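Local coordinates for dimethyl-sulfide monooxygenase (Hyphomicrobium sulfonivorans, PDB 6AK1), which oxidises dimethyl sulfide to methanethiol and formaldehyde with NADH and oxygen, as the FMN-dependent large subunit of a two-component monooxygenase, at residues F190-Q202 with D454-T466. Numbering follows the deposited sequence.
Sequences FTDGSKVHPINHQ and DAYVGKESVADRT
The imidazole of H197 lies against Y456, whose CB sits over one ring face, 3.9 Å from the centroid, in a CH-pi contact, while the carbonyl O of Y456 rests above the same ring, nearer its rim. The two side chains run past each other in opposite directions, and the tyrosine continues along the 190-202 segment until its OH donates to I199 O (2.9 Å), in the carbonyl plane and on a lone pair. The H197 ring is gripped at both nitrogens: ND1 donates to E460 O, which lies close to the ring plane (3.0 Å, 155° at the hydrogen), and NE2 is hydrogen-bonded to E177. A phenylalanine in place of H197 would probably leave E460 O and E177 without these ring partners. DmoA has the TIM barrel of the luciferase-like monooxygenases, and here, with the contact's centre about 33 Å from the centre of the chain, the C-terminal tail after helix 431-435 lies across the excursion that follows helix 157-174. With CG anti to the backbone N (chi1 174°) and the chain extended beyond it, E460 reaches across P198 at about a right angle, which brings its carboxylate to N200; OE1 takes N200 ND2 (3.0 Å) from above the carboxylate plane, and OE2 forms a salt bridge with R465. On the N-terminal side of P198, V196 O accepts from V462 N (3.0 Å), and the two valines lie side by side, CG1 of V196 meeting CG2 of V462 at 3.9 Å.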
loop_
_atom_site.group_PDB
_atom_site.type_symbol
_atom_site.label_atom_id
_atom_site.label_comp_id
_atom_site.label_asym_id
_atom_site.label_seq_id
_atom_site.Cartn_x
_atom_site.Cartn_y
_atom_site.Cartn_z
ATOM N N PHE A 190 -24.731 -22.424 -15.688
ATOM C CA PHE A 190 -23.690 -21.437 -15.480
ATOM C C PHE A 190 -22.774 -21.853 -14.336
ATOM O O PHE A 190 -21.547 -21.868 -14.490
ATOM C CB PHE A 190 -24.294 -20.055 -15.225
ATOM C CG PHE A 190 -23.294 -18.939 -15.401
ATOM C CD1 PHE A 190 -22.433 -18.596 -14.374
ATOM C CD2 PHE A 190 -23.169 -18.283 -16.620
ATOM C CE1 PHE A 190 -21.495 -17.583 -14.546
ATOM C CE2 PHE A 190 -22.219 -17.273 -16.792
ATOM C CZ PHE A 190 -21.388 -16.936 -15.764
ATOM N N THR A 191 -23.351 -22.207 -13.185
ATOM C CA THR A 191 -22.603 -22.687 -12.028
ATOM C C THR A 191 -23.263 -23.949 -11.475
ATOM O O THR A 191 -24.496 -24.041 -11.398
ATOM C CB THR A 191 -22.527 -21.613 -10.918
ATOM O OG1 THR A 191 -21.925 -20.423 -11.431
ATOM C CG2 THR A 191 -21.708 -22.107 -9.727
ATOM N N ASP A 192 -22.444 -24.919 -11.092
ATOM C CA ASP A 192 -22.932 -26.126 -10.435
ATOM C C ASP A 192 -23.001 -25.859 -8.934
ATOM O O ASP A 192 -21.969 -25.816 -8.255
ATOM C CB ASP A 192 -22.034 -27.319 -10.763
ATOM C CG ASP A 192 -22.461 -28.613 -10.039
ATOM O OD1 ASP A 192 -23.510 -28.638 -9.334
ATOM O OD2 ASP A 192 -21.719 -29.605 -10.170
ATOM N N GLY A 193 -24.225 -25.720 -8.417
ATOM C CA GLY A 193 -24.471 -25.359 -7.031
ATOM C C GLY A 193 -24.012 -26.382 -6.001
ATOM O O GLY A 193 -24.018 -26.066 -4.806
ATOM N N SER A 194 -23.624 -27.592 -6.420
ATOM C CA SER A 194 -23.045 -28.540 -5.475
ATOM C C SER A 194 -21.561 -28.303 -5.254
ATOM O O SER A 194 -20.967 -28.963 -4.395
ATOM C CB SER A 194 -23.269 -29.989 -5.932
ATOM O OG SER A 194 -22.450 -30.327 -7.035
ATOM N N LYS A 195 -20.953 -27.380 -5.997
ATOM C CA LYS A 195 -19.562 -26.996 -5.794
ATOM C C LYS A 195 -19.435 -25.596 -5.218
ATOM O O LYS A 195 -18.339 -25.031 -5.212
ATOM C CB LYS A 195 -18.788 -27.099 -7.109
ATOM C CG LYS A 195 -18.165 -28.462 -7.367
ATOM C CD LYS A 195 -19.192 -29.496 -7.699
ATOM C CE LYS A 195 -18.514 -30.799 -8.112
ATOM N NZ LYS A 195 -17.557 -30.550 -9.221
ATOM N N VAL A 196 -20.542 -25.010 -4.769
ATOM C CA VAL A 196 -20.554 -23.728 -4.075
ATOM C C VAL A 196 -20.922 -23.999 -2.622
ATOM O O VAL A 196 -21.858 -24.756 -2.346
ATOM C CB VAL A 196 -21.540 -22.750 -4.735
ATOM C CG1 VAL A 196 -21.634 -21.436 -3.942
ATOM C CG2 VAL A 196 -21.108 -22.485 -6.171
ATOM N N HIS A 197 -20.193 -23.386 -1.694
ATOM C CA HIS A 197 -20.277 -23.790 -0.304
ATOM C C HIS A 197 -20.517 -22.565 0.601
ATOM O O HIS A 197 -19.738 -21.608 0.546
ATOM C CB HIS A 197 -18.987 -24.513 0.123
ATOM C CG HIS A 197 -18.677 -25.711 -0.723
ATOM N ND1 HIS A 197 -19.192 -26.965 -0.457
ATOM C CD2 HIS A 197 -17.928 -25.842 -1.845
ATOM C CE1 HIS A 197 -18.765 -27.818 -1.373
ATOM N NE2 HIS A 197 -17.994 -27.165 -2.224
ATOM N N PRO A 198 -21.564 -22.586 1.413
ATOM C CA PRO A 198 -21.614 -21.623 2.523
ATOM C C PRO A 198 -20.386 -21.810 3.401
ATOM O O PRO A 198 -19.960 -22.937 3.674
ATOM C CB PRO A 198 -22.921 -21.979 3.256
ATOM C CG PRO A 198 -23.335 -23.331 2.744
ATOM C CD PRO A 198 -22.717 -23.506 1.384
ATOM N N ILE A 199 -19.772 -20.696 3.806
ATOM C CA ILE A 199 -18.535 -20.840 4.565
ATOM C C ILE A 199 -18.814 -21.172 6.025
ATOM O O ILE A 199 -17.914 -21.655 6.728
ATOM C CB ILE A 199 -17.639 -19.591 4.427
ATOM C CG1 ILE A 199 -18.327 -18.342 4.990
ATOM C CG2 ILE A 199 -17.219 -19.387 2.952
ATOM C CD1 ILE A 199 -17.380 -17.179 5.238
ATOM N N ASN A 200 -20.041 -20.946 6.494
ATOM C CA ASN A 200 -20.456 -21.307 7.855
ATOM C C ASN A 200 -19.471 -20.767 8.885
ATOM O O ASN A 200 -19.005 -21.477 9.782
ATOM C CB ASN A 200 -20.635 -22.826 7.997
ATOM C CG ASN A 200 -21.928 -23.316 7.362
ATOM O OD1 ASN A 200 -22.950 -22.629 7.398
ATOM N ND2 ASN A 200 -21.886 -24.493 6.768
ATOM N N HIS A 201 -19.140 -19.489 8.737
ATOM C CA HIS A 201 -18.210 -18.849 9.646
ATOM C C HIS A 201 -18.966 -18.296 10.842
ATOM O O HIS A 201 -19.952 -17.573 10.682
ATOM C CB HIS A 201 -17.436 -17.714 8.979
ATOM C CG HIS A 201 -16.525 -17.017 9.933
ATOM N ND1 HIS A 201 -15.270 -17.495 10.234
ATOM C CD2 HIS A 201 -16.724 -15.948 10.739
ATOM C CE1 HIS A 201 -14.712 -16.719 11.147
ATOM N NE2 HIS A 201 -15.574 -15.773 11.472
ATOM N N GLN A 202 -18.491 -18.626 12.039
ATOM C CA GLN A 202 -19.076 -18.052 13.248
ATOM C C GLN A 202 -17.964 -17.979 14.293
ATOM O O GLN A 202 -17.759 -18.918 15.061
ATOM C CB GLN A 202 -20.260 -18.868 13.739
ATOM C CG GLN A 202 -20.982 -18.235 14.920
ATOM C CD GLN A 202 -22.381 -18.802 15.107
ATOM O OE1 GLN A 202 -23.331 -18.066 15.374
ATOM N NE2 GLN A 202 -22.514 -20.121 14.961
ATOM N N ASP A 454 -9.794 -25.582 -1.377
ATOM C CA ASP A 454 -10.409 -26.908 -1.411
ATOM C C ASP A 454 -10.844 -27.411 -0.037
ATOM O O ASP A 454 -11.163 -28.597 0.112
ATOM C CB ASP A 454 -9.478 -27.932 -2.069
ATOM C CG ASP A 454 -9.370 -27.736 -3.563
ATOM O OD1 ASP A 454 -10.393 -27.408 -4.208
ATOM O OD2 ASP A 454 -8.249 -27.919 -4.085
ATOM N N ALA A 455 -10.881 -26.539 0.975
ATOM C CA ALA A 455 -11.227 -26.964 2.328
ATOM C C ALA A 455 -12.714 -27.222 2.519
ATOM O O ALA A 455 -13.097 -27.740 3.571
ATOM C CB ALA A 455 -10.780 -25.928 3.368
ATOM N N TYR A 456 -13.562 -26.863 1.556
ATOM C CA TYR A 456 -14.990 -27.142 1.650
ATOM C C TYR A 456 -15.412 -28.252 0.701
ATOM O O TYR A 456 -16.616 -28.525 0.575
ATOM C CB TYR A 456 -15.818 -25.874 1.401
ATOM C CG TYR A 456 -15.684 -24.851 2.517
ATOM C CD1 TYR A 456 -14.600 -23.979 2.562
ATOM C CD2 TYR A 456 -16.620 -24.775 3.535
ATOM C CE1 TYR A 456 -14.465 -23.051 3.580
ATOM C CE2 TYR A 456 -16.497 -23.859 4.551
ATOM C CZ TYR A 456 -15.420 -22.993 4.567
ATOM O OH TYR A 456 -15.294 -22.069 5.582
ATOM N N VAL A 457 -14.445 -28.894 0.037
ATOM C CA VAL A 457 -14.739 -30.039 -0.824
ATOM C C VAL A 457 -15.382 -31.129 0.019
ATOM O O VAL A 457 -14.837 -31.547 1.046
ATOM C CB VAL A 457 -13.461 -30.537 -1.512
ATOM C CG1 VAL A 457 -13.734 -31.815 -2.291
ATOM C CG2 VAL A 457 -12.896 -29.459 -2.423
ATOM N N GLY A 458 -16.562 -31.575 -0.391
ATOM C CA GLY A 458 -17.250 -32.587 0.382
ATOM C C GLY A 458 -17.924 -32.081 1.633
ATOM O O GLY A 458 -18.448 -32.885 2.405
ATOM N N LYS A 459 -17.912 -30.780 1.875
ATOM C CA LYS A 459 -18.694 -30.216 2.956
ATOM C C LYS A 459 -20.011 -29.707 2.384
ATOM O O LYS A 459 -20.263 -29.794 1.179
ATOM C CB LYS A 459 -17.910 -29.114 3.673
ATOM C CG LYS A 459 -16.642 -29.610 4.355
ATOM C CD LYS A 459 -16.284 -28.747 5.556
ATOM C CE LYS A 459 -14.824 -28.917 5.963
ATOM N NZ LYS A 459 -14.482 -30.325 6.296
ATOM N N GLU A 460 -20.853 -29.168 3.263
ATOM C CA GLU A 460 -22.178 -28.699 2.866
ATOM C C GLU A 460 -22.099 -27.757 1.669
ATOM O O GLU A 460 -21.273 -26.835 1.639
ATOM C CB GLU A 460 -22.855 -27.991 4.042
ATOM C CG GLU A 460 -24.186 -27.335 3.689
ATOM C CD GLU A 460 -24.640 -26.335 4.746
ATOM O OE1 GLU A 460 -24.078 -26.330 5.866
ATOM O OE2 GLU A 460 -25.559 -25.540 4.449
ATOM N N SER A 461 -22.956 -28.002 0.679
ATOM C CA SER A 461 -23.052 -27.184 -0.522
ATOM C C SER A 461 -24.435 -26.549 -0.612
ATOM O O SER A 461 -25.360 -26.902 0.130
ATOM C CB SER A 461 -22.774 -28.014 -1.783
ATOM O OG SER A 461 -23.888 -28.812 -2.127
ATOM N N VAL A 462 -24.581 -25.601 -1.544
ATOM C CA VAL A 462 -25.888 -24.973 -1.758
ATOM C C VAL A 462 -26.917 -26.006 -2.223
ATOM O O VAL A 462 -28.085 -25.971 -1.812
ATOM C CB VAL A 462 -25.765 -23.802 -2.755
ATOM C CG1 VAL A 462 -27.119 -23.194 -3.053
ATOM C CG2 VAL A 462 -24.826 -22.733 -2.215
ATOM N N ALA A 463 -26.499 -26.949 -3.071
ATOM C CA ALA A 463 -27.427 -27.956 -3.590
ATOM C C ALA A 463 -27.988 -28.853 -2.484
ATOM O O ALA A 463 -29.120 -29.330 -2.592
ATOM C CB ALA A 463 -26.732 -28.801 -4.661
ATOM N N ASP A 464 -27.223 -29.072 -1.408
ATOM C CA ASP A 464 -27.658 -29.921 -0.299
ATOM C C ASP A 464 -28.983 -29.488 0.319
ATOM O O ASP A 464 -29.651 -30.321 0.939
ATOM C CB ASP A 464 -26.594 -29.950 0.802
ATOM C CG ASP A 464 -25.389 -30.776 0.419
ATOM O OD1 ASP A 464 -25.545 -31.659 -0.444
ATOM O OD2 ASP A 464 -24.289 -30.547 0.970
ATOM N N ARG A 465 -29.346 -28.222 0.183
ATOM C CA ARG A 465 -30.573 -27.712 0.728
ATOM C C ARG A 465 -31.732 -27.642 -0.242
ATOM O O ARG A 465 -32.778 -27.305 0.153
ATOM C CB ARG A 465 -30.347 -26.323 1.303
ATOM C CG ARG A 465 -29.498 -26.266 2.540
ATOM C CD ARG A 465 -29.869 -25.131 3.465
ATOM N NE ARG A 465 -28.859 -24.952 4.508
ATOM C CZ ARG A 465 -28.813 -25.618 5.656
ATOM N NH1 ARG A 465 -27.841 -25.386 6.512
ATOM N NH2 ARG A 465 -29.734 -26.505 5.953
ATOM N N THR A 466 -31.535 -27.951 -1.504
ATOM C CA THR A 466 -32.591 -27.868 -2.505
ATOM C C THR A 466 -33.662 -28.925 -2.258
ATOM O O THR A 466 -33.354 -30.115 -2.119
ATOM C CB THR A 466 -31.990 -28.034 -3.898
ATOM O OG1 THR A 466 -30.869 -27.148 -4.017
ATOM C CG2 THR A 466 -33.018 -27.734 -4.987
HETATM O O HOH W 1 -20.074 -25.830 3.747
HETATM O O HOH W 2 -25.582 -23.104 6.303
#